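Local structure of 5-Carboxyvanillate Decarboxylase (Novosphingobium aromaticivorans, 4QRN) at residues A[39-44]-A[307-312]. The protein probably acts as a metal-dependent carboxy-lyase that removes a carboxyl group from 5-carboxyvanillate, and here holds manganese and a nitro-substituted aromatic acid. Numbering follows the deposited sequence.
With MN (manganese (II) ion), chain E.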
ATOM      1  N   ALA A  39      -9.811 -18.384  14.240  1.00  6.52           N
ATOM      2  CA  ALA A  39      -9.865 -17.456  13.123  1.00  6.79           C
ATOM      3  C   ALA A  39     -10.299 -16.084  13.645  1.00  6.73           C
ATOM      4  O   ALA A  39     -11.376 -15.955  14.208  1.00  7.19           O
ATOM      5  CB  ALA A  39     -10.840 -17.978  12.086  1.00  7.46           C
ATOM      6  N   THR A  40      -9.448 -15.073  13.455  1.00  7.19           N
ATOM      7  CA  THR A  40      -9.619 -13.803  14.150  1.00  7.71           C
ATOM      8  C   THR A  40     -10.187 -12.631  13.333  1.00  7.74           C
ATOM      9  O   THR A  40     -10.188 -11.513  13.856  1.00  9.46           O
ATOM     10  CB  THR A  40      -8.295 -13.366  14.777  1.00  7.56           C
ATOM     11  OG1 THR A  40      -7.303 -13.200  13.753  1.00  7.68           O
ATOM     12  CG2 THR A  40      -7.805 -14.368  15.820  1.00  8.15           C
ATOM     13  N   GLU A  41     -10.721 -12.860  12.122  1.00  7.62           N
ATOM     14  CA  GLU A  41     -11.336 -11.763  11.374  1.00  7.67           C
ATOM     15  C   GLU A  41     -12.521 -12.273  10.546  1.00  8.00           C
ATOM     16  O   GLU A  41     -12.489 -12.286   9.321  1.00  9.29           O
ATOM     17  CB  GLU A  41     -10.347 -11.029  10.472  1.00  7.86           C
ATOM     18  CG  GLU A  41     -10.917  -9.668   9.986  1.00  8.44           C
ATOM     19  CD  GLU A  41     -10.184  -9.110   8.783  1.00  8.18           C
ATOM     20  OE1 GLU A  41      -8.991  -8.800   8.919  1.00  8.18           O
ATOM     21  OE2 GLU A  41     -10.783  -8.968   7.682  1.00  9.90           O
ATOM     22  N   GLU A  42     -13.587 -12.668  11.226  1.00  7.05           N
ATOM     23  CA  GLU A  42     -14.684 -13.423  10.606  1.00  7.06           C
ATOM     24  C   GLU A  42     -15.940 -12.563  10.640  1.00  6.94           C
ATOM     25  O   GLU A  42     -16.216 -11.895  11.626  1.00  8.76           O
ATOM     26  CB  GLU A  42     -14.844 -14.753  11.346  1.00  7.87           C
ATOM     27  CG  GLU A  42     -13.484 -15.421  11.646  1.00  7.89           C
ATOM     28  CD  GLU A  42     -12.609 -15.585  10.405  1.00  7.37           C
ATOM     29  OE1 GLU A  42     -13.113 -16.146   9.410  1.00  7.78           O
ATOM     30  OE2 GLU A  42     -11.415 -15.128  10.415  1.00  8.60           O
ATOM     31  N   ALA A  43     -16.679 -12.546   9.534  1.00  6.91           N
ATOM     32  CA  ALA A  43     -17.721 -11.550   9.334  1.00  6.62           C
ATOM     33  C   ALA A  43     -19.135 -12.139   9.375  1.00  7.23           C
ATOM     34  O   ALA A  43     -19.365 -13.289   8.948  1.00  7.46           O
ATOM     35  CB  ALA A  43     -17.520 -10.877   7.989  1.00  7.57           C
ATOM     36  N   PHE A  44     -20.089 -11.312   9.816  1.00  6.80           N
ATOM     37  CA  PHE A  44     -21.511 -11.632   9.667  1.00  7.36           C
ATOM     38  C   PHE A  44     -22.253 -10.354   9.307  1.00  7.47           C
ATOM     39  O   PHE A  44     -21.712  -9.247   9.419  1.00  7.44           O
ATOM     40  CB  PHE A  44     -22.105 -12.259  10.940  1.00  8.07           C
ATOM     41  CG  PHE A  44     -22.279 -11.282  12.052  1.00  8.58           C
ATOM     42  CD1 PHE A  44     -21.200 -10.992  12.888  1.00  9.67           C
ATOM     43  CD2 PHE A  44     -23.485 -10.632  12.261  1.00  9.47           C
ATOM     44  CE1 PHE A  44     -21.287 -10.062  13.896  1.00 11.11           C
ATOM     45  CE2 PHE A  44     -23.594  -9.669  13.306  1.00 10.66           C
ATOM     46  CZ  PHE A  44     -22.485  -9.399  14.119  1.00 11.11           C
ATOM     47  N   LEU A 307      -0.958  -5.168  16.375  1.00  7.20           N
ATOM     48  CA  LEU A 307      -1.080  -6.613  16.230  1.00  7.00           C
ATOM     49  C   LEU A 307      -1.630  -6.870  14.827  1.00  6.56           C
ATOM     50  O   LEU A 307      -2.417  -6.067  14.316  1.00  7.38           O
ATOM     51  CB  LEU A 307      -2.061  -7.146  17.271  1.00  7.58           C
ATOM     52  CG  LEU A 307      -1.615  -6.945  18.728  1.00  7.92           C
ATOM     53  CD1 LEU A 307      -2.787  -7.167  19.666  1.00  8.82           C
ATOM     54  CD2 LEU A 307      -0.424  -7.869  19.098  1.00  7.91           C
ATOM     55  N   VAL A 308      -1.204  -7.967  14.211  1.00  6.56           N
ATOM     56  CA  VAL A 308      -1.560  -8.228  12.824  1.00  7.05           C
ATOM     57  C   VAL A 308      -2.136  -9.610  12.664  1.00  6.61           C
ATOM     58  O   VAL A 308      -1.707 -10.570  13.326  1.00  7.00           O
ATOM     59  CB  VAL A 308      -0.298  -8.080  11.935  1.00  9.38           C
ATOM     60  CG1 VAL A 308      -0.458  -8.723  10.564  1.00 10.82           C
ATOM     61  CG2 VAL A 308       0.076  -6.623  11.827  1.00  9.93           C
ATOM     62  N   THR A 309      -3.111  -9.723  11.773  1.00  6.61           N
ATOM     63  CA  THR A 309      -3.592 -11.030  11.341  1.00  6.33           C
ATOM     64  C   THR A 309      -3.251 -11.225   9.863  1.00  5.70           C
ATOM     65  O   THR A 309      -3.001 -10.272   9.136  1.00  7.01           O
ATOM     66  CB  THR A 309      -5.100 -11.240  11.562  1.00  7.06           C
ATOM     67  OG1 THR A 309      -5.830 -10.670  10.457  1.00  7.42           O
ATOM     68  CG2 THR A 309      -5.572 -10.661  12.893  1.00  7.96           C
ATOM     69  N   ASN A 310      -3.309 -12.481   9.413  1.00  6.18           N
ATOM     70  CA  ASN A 310      -3.068 -12.795   8.004  1.00  6.40           C
ATOM     71  C   ASN A 310      -4.341 -12.928   7.182  1.00  6.14           C
ATOM     72  O   ASN A 310      -4.328 -13.624   6.165  1.00  6.73           O
ATOM     73  CB  ASN A 310      -2.238 -14.072   7.833  1.00  6.79           C
ATOM     74  CG  ASN A 310      -3.082 -15.308   7.959  1.00  6.25           C
ATOM     75  OD1 ASN A 310      -3.855 -15.428   8.901  1.00  6.72           O
ATOM     76  ND2 ASN A 310      -2.935 -16.242   7.025  1.00  7.54           N
ATOM     77  N   SER A 311      -5.437 -12.273   7.571  1.00  6.57           N
ATOM     78  CA  SER A 311      -6.648 -12.396   6.772  1.00  6.42           C
ATOM     79  C   SER A 311      -6.362 -12.113   5.302  1.00  6.37           C
ATOM     80  O   SER A 311      -5.698 -11.137   4.972  1.00  7.25           O
ATOM     81  CB  SER A 311      -7.751 -11.471   7.286  1.00  7.33           C
ATOM     82  OG  SER A 311      -7.232 -10.159   7.429  1.00  7.36           O
ATOM     83  N   GLY A 312      -6.837 -12.993   4.420  1.00  7.09           N
ATOM     84  CA  GLY A 312      -6.646 -12.832   2.999  1.00  7.44           C
ATOM     85  C   GLY A 312      -5.249 -13.100   2.472  1.00  7.32           C
ATOM     86  O   GLY A 312      -5.025 -12.960   1.252  1.00  8.21           O
TER
HETATM   87 MN    MN E 401     -12.632  -8.902   6.578  0.73  7.98          MN
HETATM   88  O   HOH W   1     -13.886  -9.862   8.095  1.00 10.09           O
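Glu41 and Ser311 meet through a short hydrogen bond, Ser311 OG donating to Glu41 OE1 at 2.7 Å, and the pair is a compact example of a second-shell residue that probably positions a metal ligand. The serine hydroxyl, itself hydrogen-bonded to His263 N, comes from above, 53° out of the plane of the Glu41 carboxylate, while Glu41 OE2 binds the manganese ion at 2.1 Å. One carboxylate thus divides its work, one oxygen for the metal and one for the protein. With CG anti to the backbone N (chi1 -165°) and the chain extended beyond it, the carboxylate of Glu41 reaches both the manganese and the serine. Tyr208 OH also hydrogen-bonds OE1, and the two hydroxyls there, with the metal on OE2, should limit turning of the carboxylate. The setting is the (beta/alpha)8 (TIM) barrel of the amidohydrolase superfamily, whose metal site lies at the C-terminal ends of the strands: strand 38-44 brings Glu41, and the loop following strand 306-309 brings Ser311, with His210 and Asp336 completing the protein ligands. A water 2.2 Å from the manganese donates to Glu41 O. One residue earlier on strand 38-44, and two before Ser311, the side chains of Thr40 and Thr309 pass alongside each other in opposing senses, Thr309 CG2 3.2 Å from Thr40 OG1, a hydroxyl hydrogen-bonded to Tyr333 O. Thr309 OG1 shares Tyr208 OH with Glu41 and weakly accepts from Ser311 N at 3.3 Å.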